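Local structure of ceramide very long chain fatty acid hydroxylase SCS7 (Saccharomyces cerevisiae, 4ZR1) at residues Y117-A122 against A214-A219; V226-C231 against F263-W268; F234-K239 against Y250-H255. The protein hydroxylates the very long chain fatty acid of ceramides, probably at C-2, as a membrane enzyme with a two-zinc centre that likely forms its active site. All blocks are in the same frame, centred on the assembly; numbering follows the deposited sequence.

Contact 1: Y117-A122 against A214-A219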
loop_
_atom_site.group_PDB
_atom_site.type_symbol
_atom_site.label_atom_id
_atom_site.label_comp_id
_atom_site.label_asym_id
_atom_site.label_seq_id
_atom_site.Cartn_x
_atom_site.Cartn_y
_atom_site.Cartn_z
ATOM N N TYR A 117 -6.357 -7.204 23.774
ATOM C CA TYR A 117 -6.087 -6.621 25.085
ATOM C C TYR A 117 -6.912 -5.360 25.308
ATOM O O TYR A 117 -7.558 -5.217 26.346
ATOM C CB TYR A 117 -4.611 -6.294 25.264
ATOM C CG TYR A 117 -4.342 -5.435 26.490
ATOM C CD1 TYR A 117 -4.149 -6.011 27.740
ATOM C CD2 TYR A 117 -4.301 -4.046 26.395
ATOM C CE1 TYR A 117 -3.922 -5.227 28.858
ATOM C CE2 TYR A 117 -4.076 -3.259 27.502
ATOM C CZ TYR A 117 -3.885 -3.849 28.733
ATOM O OH TYR A 117 -3.654 -3.049 29.838
ATOM N N HIS A 118 -6.875 -4.436 24.351
ATOM C CA HIS A 118 -7.618 -3.185 24.490
ATOM C C HIS A 118 -9.126 -3.417 24.543
ATOM O O HIS A 118 -9.839 -2.730 25.270
ATOM C CB HIS A 118 -7.281 -2.226 23.355
ATOM C CG HIS A 118 -5.938 -1.577 23.490
ATOM N ND1 HIS A 118 -4.766 -2.221 23.163
ATOM C CD2 HIS A 118 -5.584 -0.337 23.906
ATOM C CE1 HIS A 118 -3.746 -1.408 23.378
ATOM N NE2 HIS A 118 -4.215 -0.257 23.823
ATOM N N MET A 119 -9.617 -4.388 23.781
ATOM C CA MET A 119 -11.042 -4.667 23.794
ATOM C C MET A 119 -11.437 -5.368 25.086
ATOM O O MET A 119 -12.485 -5.077 25.660
ATOM C CB MET A 119 -11.457 -5.513 22.584
ATOM C CG MET A 119 -12.974 -5.672 22.440
ATOM S SD MET A 119 -13.888 -4.102 22.534
ATOM C CE MET A 119 -15.523 -4.624 22.052
ATOM N N GLY A 120 -10.602 -6.298 25.537
ATOM C CA GLY A 120 -10.856 -7.007 26.779
ATOM C C GLY A 120 -10.941 -6.078 27.981
ATOM O O GLY A 120 -11.775 -6.285 28.859
ATOM N N VAL A 121 -10.080 -5.059 28.014
ATOM C CA VAL A 121 -10.095 -4.041 29.058
ATOM C C VAL A 121 -11.421 -3.294 29.062
ATOM O O VAL A 121 -12.044 -3.110 30.109
ATOM C CB VAL A 121 -8.958 -3.007 28.877
ATOM C CG1 VAL A 121 -9.160 -1.819 29.814
ATOM C CG2 VAL A 121 -7.592 -3.648 29.090
ATOM N N ALA A 122 -11.840 -2.857 27.881
ATOM C CA ALA A 122 -13.099 -2.148 27.733
ATOM C C ALA A 122 -14.297 -2.987 28.209
ATOM O O ALA A 122 -15.223 -2.459 28.826
ATOM C CB ALA A 122 -13.285 -1.726 26.286
ATOM N N ALA A 214 -11.939 4.636 24.510
ATOM C CA ALA A 214 -10.761 4.653 23.657
ATOM C C ALA A 214 -10.236 3.240 23.488
ATOM O O ALA A 214 -9.836 2.860 22.397
ATOM C CB ALA A 214 -9.695 5.557 24.228
ATOM N N TYR A 215 -10.256 2.461 24.566
ATOM C CA TYR A 215 -9.861 1.063 24.494
ATOM C C TYR A 215 -10.664 0.321 23.442
ATOM O O TYR A 215 -10.091 -0.339 22.571
ATOM C CB TYR A 215 -10.017 0.384 25.852
ATOM C CG TYR A 215 -8.857 0.660 26.771
ATOM C CD1 TYR A 215 -7.698 -0.103 26.706
ATOM C CD2 TYR A 215 -8.910 1.697 27.690
ATOM C CE1 TYR A 215 -6.633 0.155 27.528
ATOM C CE2 TYR A 215 -7.847 1.961 28.522
ATOM C CZ TYR A 215 -6.713 1.185 28.434
ATOM O OH TYR A 215 -5.657 1.452 29.268
ATOM N N ALA A 216 -11.984 0.448 23.514
ATOM C CA ALA A 216 -12.879 -0.234 22.579
ATOM C C ALA A 216 -12.759 0.341 21.172
ATOM O O ALA A 216 -12.739 -0.401 20.190
ATOM C CB ALA A 216 -14.317 -0.139 23.062
ATOM N N GLY A 217 -12.687 1.666 21.081
ATOM C CA GLY A 217 -12.577 2.342 19.799
ATOM C C GLY A 217 -11.258 2.051 19.100
ATOM O O GLY A 217 -11.236 1.741 17.909
ATOM N N PHE A 218 -10.153 2.158 19.836
ATOM C CA PHE A 218 -8.848 1.860 19.272
ATOM C C PHE A 218 -8.739 0.389 18.880
ATOM O O PHE A 218 -8.139 0.064 17.854
ATOM C CB PHE A 218 -7.721 2.210 20.251
ATOM C CG PHE A 218 -6.359 1.862 19.738
ATOM C CD1 PHE A 218 -5.768 2.624 18.732
ATOM C CD2 PHE A 218 -5.671 0.766 20.240
ATOM C CE1 PHE A 218 -4.504 2.303 18.239
ATOM C CE2 PHE A 218 -4.401 0.442 19.754
ATOM C CZ PHE A 218 -3.825 1.210 18.748
ATOM N N ALA A 219 -9.310 -0.499 19.692
ATOM C CA ALA A 219 -9.230 -1.919 19.382
ATOM C C ALA A 219 -9.842 -2.167 18.007
ATOM O O ALA A 219 -9.297 -2.923 17.204
ATOM C CB ALA A 219 -9.927 -2.753 20.452
#

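Contact 2: V226-C231 against F263-W268. With BOG (octyl beta-D-glucopyranoside), chain G; BOG (octyl beta-D-glucopyranoside), chain F.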
loop_
_atom_site.group_PDB
_atom_site.type_symbol
_atom_site.label_atom_id
_atom_site.label_comp_id
_atom_site.label_asym_id
_atom_site.label_seq_id
_atom_site.Cartn_x
_atom_site.Cartn_y
_atom_site.Cartn_z
ATOM N N VAL A 226 -5.657 -4.512 10.531
ATOM C CA VAL A 226 -5.224 -5.891 10.299
ATOM C C VAL A 226 -6.033 -6.569 9.200
ATOM O O VAL A 226 -5.482 -7.301 8.375
ATOM C CB VAL A 226 -5.323 -6.728 11.576
ATOM C CG1 VAL A 226 -4.922 -8.169 11.283
ATOM C CG2 VAL A 226 -4.433 -6.109 12.665
ATOM N N CYS A 227 -7.338 -6.312 9.174
ATOM C CA CYS A 227 -8.172 -6.851 8.112
ATOM C C CYS A 227 -7.752 -6.283 6.763
ATOM O O CYS A 227 -7.663 -7.016 5.782
ATOM C CB CYS A 227 -9.646 -6.561 8.385
ATOM S SG CYS A 227 -10.307 -7.443 9.822
ATOM N N TYR A 228 -7.485 -4.979 6.723
ATOM C CA TYR A 228 -7.011 -4.311 5.510
ATOM C C TYR A 228 -5.743 -4.926 4.883
ATOM O O TYR A 228 -5.728 -5.247 3.688
ATOM C CB TYR A 228 -6.751 -2.827 5.799
ATOM C CG TYR A 228 -5.723 -2.204 4.867
ATOM C CD1 TYR A 228 -6.074 -1.798 3.582
ATOM C CD2 TYR A 228 -4.403 -2.023 5.273
ATOM C CE1 TYR A 228 -5.140 -1.237 2.726
ATOM C CE2 TYR A 228 -3.469 -1.461 4.435
ATOM C CZ TYR A 228 -3.838 -1.075 3.155
ATOM O OH TYR A 228 -2.901 -0.514 2.308
ATOM N N ASP A 229 -4.681 -5.072 5.678
ATOM C CA ASP A 229 -3.376 -5.483 5.160
ATOM C C ASP A 229 -3.413 -6.940 4.743
ATOM O O ASP A 229 -2.789 -7.319 3.757
ATOM C CB ASP A 229 -2.274 -5.275 6.204
ATOM C CG ASP A 229 -1.052 -4.513 5.653
ATOM O OD1 ASP A 229 -0.955 -4.259 4.426
ATOM O OD2 ASP A 229 -0.173 -4.166 6.479
ATOM N N GLU A 230 -4.133 -7.758 5.513
ATOM C CA GLU A 230 -4.345 -9.155 5.156
ATOM C C GLU A 230 -5.165 -9.236 3.883
ATOM O O GLU A 230 -4.797 -9.933 2.943
ATOM C CB GLU A 230 -5.035 -9.909 6.282
ATOM C CG GLU A 230 -4.179 -9.999 7.526
ATOM C CD GLU A 230 -2.807 -10.583 7.242
ATOM O OE1 GLU A 230 -2.709 -11.792 6.976
ATOM O OE2 GLU A 230 -1.826 -9.825 7.263
ATOM N N CYS A 231 -6.271 -8.501 3.848
ATOM C CA CYS A 231 -7.046 -8.401 2.627
ATOM C C CYS A 231 -6.129 -7.972 1.480
ATOM O O CYS A 231 -6.036 -8.658 0.456
ATOM C CB CYS A 231 -8.204 -7.418 2.783
ATOM S SG CYS A 231 -9.268 -7.325 1.319
ATOM N N PHE A 263 -8.858 3.816 -4.596
ATOM C CA PHE A 263 -8.082 3.913 -3.362
ATOM C C PHE A 263 -8.603 3.009 -2.245
ATOM O O PHE A 263 -7.852 2.661 -1.332
ATOM C CB PHE A 263 -8.033 5.364 -2.887
ATOM C CG PHE A 263 -7.443 6.298 -3.897
ATOM C CD1 PHE A 263 -6.095 6.221 -4.226
ATOM C CD2 PHE A 263 -8.227 7.248 -4.527
ATOM C CE1 PHE A 263 -5.541 7.079 -5.165
ATOM C CE2 PHE A 263 -7.678 8.109 -5.468
ATOM C CZ PHE A 263 -6.331 8.022 -5.788
ATOM N N GLY A 264 -9.873 2.618 -2.311
ATOM C CA GLY A 264 -10.399 1.688 -1.330
ATOM C C GLY A 264 -9.948 0.273 -1.642
ATOM O O GLY A 264 -10.012 -0.136 -2.800
ATOM N N VAL A 265 -9.483 -0.480 -0.643
ATOM C CA VAL A 265 -9.006 -1.828 -0.936
ATOM C C VAL A 265 -9.751 -2.875 -0.101
ATOM O O VAL A 265 -9.844 -4.039 -0.510
ATOM C CB VAL A 265 -7.419 -1.955 -0.766
ATOM C CG1 VAL A 265 -6.764 -0.591 -0.603
ATOM C CG2 VAL A 265 -7.021 -2.876 0.362
ATOM N N THR A 266 -10.324 -2.488 1.035
ATOM C CA THR A 266 -11.286 -3.402 1.673
ATOM C C THR A 266 -12.667 -3.226 1.066
ATOM O O THR A 266 -13.539 -4.076 1.254
ATOM C CB THR A 266 -11.405 -3.205 3.186
ATOM O OG1 THR A 266 -11.769 -1.850 3.462
ATOM C CG2 THR A 266 -10.094 -3.545 3.865
ATOM N N SER A 267 -12.859 -2.108 0.361
ATOM C CA SER A 267 -14.077 -1.840 -0.420
ATOM C C SER A 267 -13.911 -0.549 -1.206
ATOM O O SER A 267 -13.018 0.241 -0.908
ATOM C CB SER A 267 -15.315 -1.712 0.470
ATOM O OG SER A 267 -15.384 -0.412 1.037
ATOM N N TRP A 268 -14.789 -0.324 -2.183
ATOM C CA TRP A 268 -14.769 0.916 -2.954
ATOM C C TRP A 268 -15.836 1.883 -2.461
ATOM O O TRP A 268 -16.161 2.858 -3.135
ATOM C CB TRP A 268 -14.975 0.636 -4.434
ATOM C CG TRP A 268 -16.189 -0.153 -4.711
ATOM C CD1 TRP A 268 -17.482 0.287 -4.667
ATOM C CD2 TRP A 268 -16.243 -1.531 -5.101
ATOM N NE1 TRP A 268 -18.336 -0.738 -4.999
ATOM C CE2 TRP A 268 -17.602 -1.865 -5.271
ATOM C CE3 TRP A 268 -15.274 -2.516 -5.322
ATOM C CZ2 TRP A 268 -18.018 -3.141 -5.646
ATOM C CZ3 TRP A 268 -15.688 -3.780 -5.701
ATOM C CH2 TRP A 268 -17.046 -4.083 -5.857
HETATM C C1 BOG G . -7.148 -18.398 0.791
HETATM O O1 BOG G . -7.043 -17.042 1.157
HETATM C C2 BOG G . -6.487 -18.590 -0.554
HETATM O O2 BOG G . -7.187 -17.831 -1.509
HETATM C C3 BOG G . -6.526 -20.042 -0.966
HETATM O O3 BOG G . -5.707 -20.219 -2.099
HETATM C C4 BOG G . -6.044 -20.920 0.167
HETATM O O4 BOG G . -6.326 -22.265 -0.140
HETATM C C5 BOG G . -6.781 -20.538 1.430
HETATM O O5 BOG G . -6.491 -19.198 1.745
HETATM C C6 BOG G . -6.370 -21.443 2.572
HETATM O O6 BOG G . -5.023 -21.833 2.415
HETATM C "C1'" BOG G . -8.262 -16.339 1.238
HETATM C "C2'" BOG G . -8.088 -15.188 2.205
HETATM C "C3'" BOG G . -9.314 -14.301 2.208
HETATM C "C4'" BOG G . -9.449 -13.630 3.558
HETATM C "C5'" BOG G . -8.365 -12.591 3.736
HETATM C "C6'" BOG G . -8.999 -11.310 4.237
HETATM C "C7'" BOG G . -9.112 -11.331 5.747
HETATM C "C8'" BOG G . -9.624 -9.986 6.207
HETATM C C1 BOG F . -18.119 -6.256 0.854
HETATM O O1 BOG F . -17.269 -5.973 1.935
HETATM C C2 BOG F . -17.712 -7.577 0.210
HETATM O O2 BOG F . -16.448 -7.491 -0.430
HETATM C C3 BOG F . -18.728 -7.987 -0.833
HETATM O O3 BOG F . -18.517 -9.337 -1.182
HETATM C C4 BOG F . -20.152 -7.801 -0.354
HETATM O O4 BOG F . -21.014 -7.877 -1.467
HETATM C C5 BOG F . -20.342 -6.458 0.325
HETATM O O5 BOG F . -19.425 -6.327 1.379
HETATM C C6 BOG F . -21.737 -6.382 0.918
HETATM O O6 BOG F . -22.627 -5.730 0.036
HETATM C "C1'" BOG F . -17.514 -4.751 2.596
HETATM C "C2'" BOG F . -16.542 -4.663 3.754
HETATM C "C3'" BOG F . -16.407 -3.253 4.280
HETATM C "C4'" BOG F . -15.864 -3.305 5.696
HETATM C "C5'" BOG F . -14.533 -4.033 5.703
HETATM C "C6'" BOG F . -14.234 -4.545 7.097
HETATM C "C7'" BOG F . -12.739 -4.658 7.298
HETATM C "C8'" BOG F . -12.111 -3.286 7.209
#

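Contact 3: F234-K239 against Y250-H255. With ZN (zinc ion), chain C; ZN (zinc ion), chain D; BOG (octyl beta-D-glucopyranoside), chain G; BOG (octyl beta-D-glucopyranoside), chain H.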
loop_
_atom_site.group_PDB
_atom_site.type_symbol
_atom_site.label_atom_id
_atom_site.label_comp_id
_atom_site.label_asym_id
_atom_site.label_seq_id
_atom_site.Cartn_x
_atom_site.Cartn_y
_atom_site.Cartn_z
ATOM N N PHE A 234 -3.914 -10.712 0.161
ATOM C CA PHE A 234 -4.487 -11.860 -0.526
ATOM C C PHE A 234 -5.178 -11.443 -1.815
ATOM O O PHE A 234 -5.458 -12.274 -2.677
ATOM C CB PHE A 234 -5.421 -12.632 0.413
ATOM C CG PHE A 234 -4.681 -13.346 1.517
ATOM C CD1 PHE A 234 -3.775 -14.359 1.215
ATOM C CD2 PHE A 234 -4.860 -12.989 2.842
ATOM C CE1 PHE A 234 -3.068 -15.006 2.218
ATOM C CE2 PHE A 234 -4.157 -13.632 3.851
ATOM C CZ PHE A 234 -3.264 -14.641 3.539
ATOM N N LEU A 235 -5.394 -10.145 -1.968
ATOM C CA LEU A 235 -5.824 -9.608 -3.248
ATOM C C LEU A 235 -4.750 -9.806 -4.325
ATOM O O LEU A 235 -5.070 -10.031 -5.488
ATOM C CB LEU A 235 -6.164 -8.127 -3.120
ATOM C CG LEU A 235 -7.440 -7.746 -2.380
ATOM C CD1 LEU A 235 -7.678 -6.257 -2.575
ATOM C CD2 LEU A 235 -8.627 -8.556 -2.891
ATOM N N HIS A 236 -3.481 -9.719 -3.938
ATOM C CA HIS A 236 -2.379 -9.891 -4.887
ATOM C C HIS A 236 -1.966 -11.349 -5.056
ATOM O O HIS A 236 -1.696 -11.804 -6.170
ATOM C CB HIS A 236 -1.147 -9.089 -4.447
ATOM C CG HIS A 236 -1.267 -7.620 -4.687
ATOM N ND1 HIS A 236 -1.014 -7.048 -5.913
ATOM C CD2 HIS A 236 -1.612 -6.607 -3.858
ATOM C CE1 HIS A 236 -1.206 -5.743 -5.831
ATOM N NE2 HIS A 236 -1.566 -5.449 -4.596
ATOM N N HIS A 237 -1.911 -12.072 -3.944
ATOM C CA HIS A 237 -1.263 -13.373 -3.923
ATOM C C HIS A 237 -2.195 -14.563 -3.689
ATOM O O HIS A 237 -1.822 -15.532 -3.024
ATOM C CB HIS A 237 -0.159 -13.353 -2.865
ATOM C CG HIS A 237 0.969 -12.431 -3.203
ATOM N ND1 HIS A 237 1.228 -11.275 -2.501
ATOM C CD2 HIS A 237 1.891 -12.482 -4.195
ATOM C CE1 HIS A 237 2.273 -10.664 -3.030
ATOM N NE2 HIS A 237 2.694 -11.377 -4.060
ATOM N N SER A 238 -3.393 -14.518 -4.260
ATOM C CA SER A 238 -4.359 -15.573 -3.986
ATOM C C SER A 238 -5.559 -15.607 -4.922
ATOM O O SER A 238 -6.110 -14.565 -5.275
ATOM C CB SER A 238 -4.864 -15.444 -2.550
ATOM O OG SER A 238 -5.989 -16.273 -2.349
ATOM N N LYS A 239 -5.964 -16.813 -5.312
ATOM C CA LYS A 239 -7.267 -17.005 -5.938
ATOM C C LYS A 239 -8.309 -17.013 -4.818
ATOM O O LYS A 239 -8.377 -17.930 -4.004
ATOM C CB LYS A 239 -7.313 -18.290 -6.783
ATOM C CG LYS A 239 -7.037 -19.596 -6.043
ATOM C CD LYS A 239 -7.494 -20.794 -6.861
ATOM C CE LYS A 239 -8.658 -21.509 -6.183
ATOM N NZ LYS A 239 -9.298 -22.528 -7.063
ATOM N N TYR A 250 -10.779 -5.084 -8.931
ATOM C CA TYR A 250 -10.840 -3.652 -8.668
ATOM C C TYR A 250 -9.502 -3.105 -8.190
ATOM O O TYR A 250 -8.998 -2.101 -8.699
ATOM C CB TYR A 250 -11.925 -3.364 -7.631
ATOM C CG TYR A 250 -12.158 -1.900 -7.368
ATOM C CD1 TYR A 250 -12.959 -1.146 -8.211
ATOM C CD2 TYR A 250 -11.591 -1.277 -6.264
ATOM C CE1 TYR A 250 -13.191 0.190 -7.966
ATOM C CE2 TYR A 250 -11.809 0.064 -6.011
ATOM C CZ TYR A 250 -12.609 0.795 -6.866
ATOM O OH TYR A 250 -12.829 2.132 -6.614
ATOM N N HIS A 251 -8.920 -3.772 -7.205
ATOM C CA HIS A 251 -7.665 -3.299 -6.650
ATOM C C HIS A 251 -6.509 -3.463 -7.636
ATOM O O HIS A 251 -5.645 -2.593 -7.746
ATOM C CB HIS A 251 -7.337 -4.029 -5.356
ATOM C CG HIS A 251 -5.998 -3.662 -4.807
ATOM N ND1 HIS A 251 -5.714 -2.405 -4.326
ATOM C CD2 HIS A 251 -4.848 -4.367 -4.717
ATOM C CE1 HIS A 251 -4.455 -2.357 -3.938
ATOM N NE2 HIS A 251 -3.908 -3.536 -4.162
ATOM N N LEU A 252 -6.492 -4.585 -8.342
ATOM C CA LEU A 252 -5.455 -4.841 -9.328
ATOM C C LEU A 252 -5.483 -3.802 -10.441
ATOM O O LEU A 252 -4.446 -3.485 -11.026
ATOM C CB LEU A 252 -5.609 -6.246 -9.906
ATOM C CG LEU A 252 -4.633 -7.310 -9.396
ATOM C CD1 LEU A 252 -4.379 -7.187 -7.918
ATOM C CD2 LEU A 252 -5.169 -8.686 -9.703
ATOM N N GLU A 253 -6.663 -3.261 -10.736
ATOM C CA GLU A 253 -6.749 -2.216 -11.751
ATOM C C GLU A 253 -6.160 -0.911 -11.223
ATOM O O GLU A 253 -5.703 -0.070 -11.996
ATOM C CB GLU A 253 -8.189 -2.005 -12.211
ATOM C CG GLU A 253 -8.700 -3.082 -13.142
ATOM C CD GLU A 253 -10.093 -2.788 -13.647
ATOM O OE1 GLU A 253 -10.626 -1.695 -13.342
ATOM O OE2 GLU A 253 -10.656 -3.654 -14.348
ATOM N N HIS A 254 -6.172 -0.745 -9.905
ATOM C CA HIS A 254 -5.508 0.398 -9.297
ATOM C C HIS A 254 -4.003 0.329 -9.571
ATOM O O HIS A 254 -3.317 1.343 -9.672
ATOM C CB HIS A 254 -5.773 0.441 -7.793
ATOM C CG HIS A 254 -4.869 1.373 -7.055
ATOM N ND1 HIS A 254 -5.129 2.722 -6.932
ATOM C CD2 HIS A 254 -3.692 1.156 -6.421
ATOM C CE1 HIS A 254 -4.156 3.294 -6.247
ATOM N NE2 HIS A 254 -3.271 2.365 -5.925
ATOM N N HIS A 255 -3.508 -0.893 -9.691
ATOM C CA HIS A 255 -2.112 -1.150 -9.979
ATOM C C HIS A 255 -1.800 -1.085 -11.482
ATOM O O HIS A 255 -0.896 -0.374 -11.904
ATOM C CB HIS A 255 -1.718 -2.521 -9.422
ATOM C CG HIS A 255 -1.461 -2.524 -7.947
ATOM N ND1 HIS A 255 -0.313 -2.004 -7.391
ATOM C CD2 HIS A 255 -2.203 -2.986 -6.913
ATOM C CE1 HIS A 255 -0.361 -2.138 -6.077
ATOM N NE2 HIS A 255 -1.497 -2.732 -5.762
HETATM ZN ZN ZN C . -1.709 -3.491 -3.880
HETATM ZN ZN ZN D . -1.758 2.689 -4.431
HETATM C C1 BOG G . -7.148 -18.398 0.791
HETATM O O1 BOG G . -7.043 -17.042 1.157
HETATM C C2 BOG G . -6.487 -18.590 -0.554
HETATM O O2 BOG G . -7.187 -17.831 -1.509
HETATM C C3 BOG G . -6.526 -20.042 -0.966
HETATM O O3 BOG G . -5.707 -20.219 -2.099
HETATM C C4 BOG G . -6.044 -20.920 0.167
HETATM O O4 BOG G . -6.326 -22.265 -0.140
HETATM C C5 BOG G . -6.781 -20.538 1.430
HETATM O O5 BOG G . -6.491 -19.198 1.745
HETATM C C6 BOG G . -6.370 -21.443 2.572
HETATM O O6 BOG G . -5.023 -21.833 2.415
HETATM C "C1'" BOG G . -8.262 -16.339 1.238
HETATM C "C2'" BOG G . -8.088 -15.188 2.205
HETATM C "C3'" BOG G . -9.314 -14.301 2.208
HETATM C "C4'" BOG G . -9.449 -13.630 3.558
HETATM C "C5'" BOG G . -8.365 -12.591 3.736
HETATM C "C6'" BOG G . -8.999 -11.310 4.237
HETATM C "C7'" BOG G . -9.112 -11.331 5.747
HETATM C "C8'" BOG G . -9.624 -9.986 6.207
HETATM C C1 BOG H . -2.149 -19.708 3.709
HETATM O O1 BOG H . -3.475 -19.778 4.181
HETATM C C2 BOG H . -1.526 -21.087 3.633
HETATM O O2 BOG H . -1.543 -21.696 4.905
HETATM C C3 BOG H . -0.090 -20.963 3.168
HETATM O O3 BOG H . 0.443 -22.238 2.896
HETATM C C4 BOG H . -0.017 -20.108 1.920
HETATM O O4 BOG H . 1.336 -19.839 1.625
HETATM C C5 BOG H . -0.789 -18.819 2.125
HETATM O O5 BOG H . -2.130 -19.113 2.435
HETATM C C6 BOG H . -0.750 -17.975 0.867
HETATM O O6 BOG H . 0.240 -16.982 0.992
HETATM C "C1'" BOG H . -4.157 -18.544 4.148
HETATM C "C2'" BOG H . -4.658 -18.178 5.530
HETATM C "C3'" BOG H . -5.479 -16.906 5.443
HETATM C "C4'" BOG H . -5.623 -16.269 6.811
HETATM C "C5'" BOG H . -5.691 -14.765 6.642
HETATM C "C6'" BOG H . -6.616 -14.141 7.665
HETATM C "C7'" BOG H . -5.833 -13.728 8.896
HETATM C "C8'" BOG H . -6.688 -12.801 9.739
#

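Contact 1: Y117-A122 against A214-A219
Tyr215 enters helix 117-122 as a knob, its side chain set among Tyr117, His118, Val121 and Ala122. Its CG lies opposite the carbonyl carbon (chi1 -81°), which puts the ring among these partners. Val121 CG1 makes a CH-pi contact over the middle of the Tyr215 ring, 3.8 Å from its centroid. CE2 of Tyr117 comes to the edge of the same ring.

His118 carries the aromatic part. Phe218 turns its edge toward the imidazole face, with planes at 61°, and Tyr117 CD2 covers the rim of the opposite face. The His118 and Tyr215 rings meet obliquely, CD2 of His118 being 3.5 Å from CD1 of Tyr215. ND1 of His118 is hydrogen-bonded to Val114 O, one turn back in its own helix.

The two helices are transmembrane segments TM1 and TM4. They run roughly antiparallel, at 147° here, their axes approaching to 7.5 Å between these segments.

Small residues allow this closeness. Ala122 CB meets Ala216 CB at 3.7 Å. Met119 CB packs on Ala219 CB at 3.8 Å, and Met119 SD rests near Ala216 CB at 4.0 Å. Met119 and Ala219 also touch Phe135 of helix 128-154. Phe218 also borders a bound tridecane and meets Tyr202 of helix 191-208 edge-to-face.

Contact 2: V226-C231 against F263-W268
Tyr228 of TM4 packs against Val265 and Thr266 in the loop that follows helix 242-256. Its path can be followed outward. CB faces the methyl CG2 of Thr266 at 3.9 Å, and the same methyl lies 3.6 Å from Tyr228 CA, near the plane of the ring. CG stands anti to the backbone N (chi1 154°), which brings the CD1-CE1 side of the ring to Val265. CD1 reaches Val265 CG2 at 3.5 Å. CE1 meets both Val265 methyls, with CG1 in the ring plane at 3.8 Å and CG2 approaching obliquely. The contact with the loop runs along CD1 and CE1 and stops short of the hydroxyl end. The ring also meets Trp142 of helix 128-154.

One turn later, Cys231 SG approaches Val265 O at 3.8 Å. Val265 itself also touches the zinc ligands His150 and His251, so this loop packs directly behind the metal site.

Val265 N and Thr266 OG1 are hydrogen-bonded to Glu146 of helix 128-154, the first through OE1 and the second through OE2. With an alanine here in place of Thr266, hydroxyl and CG2 are both gone, so Glu146 OE2 would probably be left without this mate and a gap would be likely beside Tyr228 CA.

Detergent borders the contact. The octyl tail of the octyl glucoside of chain F places C8' 3.9 Å from Thr266 CG2 and C7' 3.8 Å from Cys227 CB.

No hydrogen bond joins the two segments. Their meeting is van der Waals packing of methyls against the edge and base of a tyrosine, while Glu146 supplies hydrogen bonds to Val265 and Thr266.

Contact 3: F234-K239 against Y250-H255
His236 and His251 meet at a shared zinc ion (chain C), and His255 joins them there. All three bind through NE2. The zinc lies 2.1 Å from His236 NE2, 2.2 Å from His251 NE2 and 2.0 Å from His255 NE2. His177 and His232 complete five nitrogen ligands. The three NE2 atoms crowd together because they bind one metal, and no hydrogen bond links them. His254 binds the other zinc (chain D), with His150, His155, His174 and His178. The zinc ion of chain C is 6.2 Å from the zinc ion of chain D, and the two likely form the catalytic dimetal centre. His251, His254 and His255 make up an HxxHH histidine box, and His232 and His236 an HxxxH pair.

The rings are turned across one another around the metal. His236 stands almost perpendicular to His251, at 87°. It directs its edge, off-centre, toward the face of His255, with planes at 73°. A chi1 of 175° sends the His251 imidazole out from helix 242-256 to the zinc.

Leucines pack behind the ligands. Leu235 CD1 touches His251 CB at 3.6 Å. Leu252 CD1 lies off-centre over the His236 ring, 4.3 Å from its centroid, as a CH-pi contact.

In 234-239, Phe234 meets detergent. Its CD2 is 3.6 Å from C5' of octyl glucoside chain G, and its CE2 is 3.4 Å from C5' of chain H.

The contact thus joins the cytoplasmic end of helix 211-236 to helix 242-256 across a short connection. His232 comes from helix 211-236 itself, His150 from helix 128-154, and His174, His177 and His178 from helix 164-179; His155 follows directly after helix 128-154.

From the N terminus, contact 1 closes first. It brings the start of TM4 back against TM1, enclosing helices 128-154, 164-179 and 191-208. The chain then continues along helix 211-236, and contact 2 opens farther down the same helix, in series with contact 1 and with no touch between them. Contact 3 opens and closes within the span of contact 2, since 234-239 and 250-255 both lie between 226-231 and 263-268. No contacts cross. Contacts 2 and 3 are neighbours, with centres about 10 Å apart, and Val265 packs on Leu235. Helix 211-236 serves all three, linking the membrane helices to the cytoplasmic zinc site.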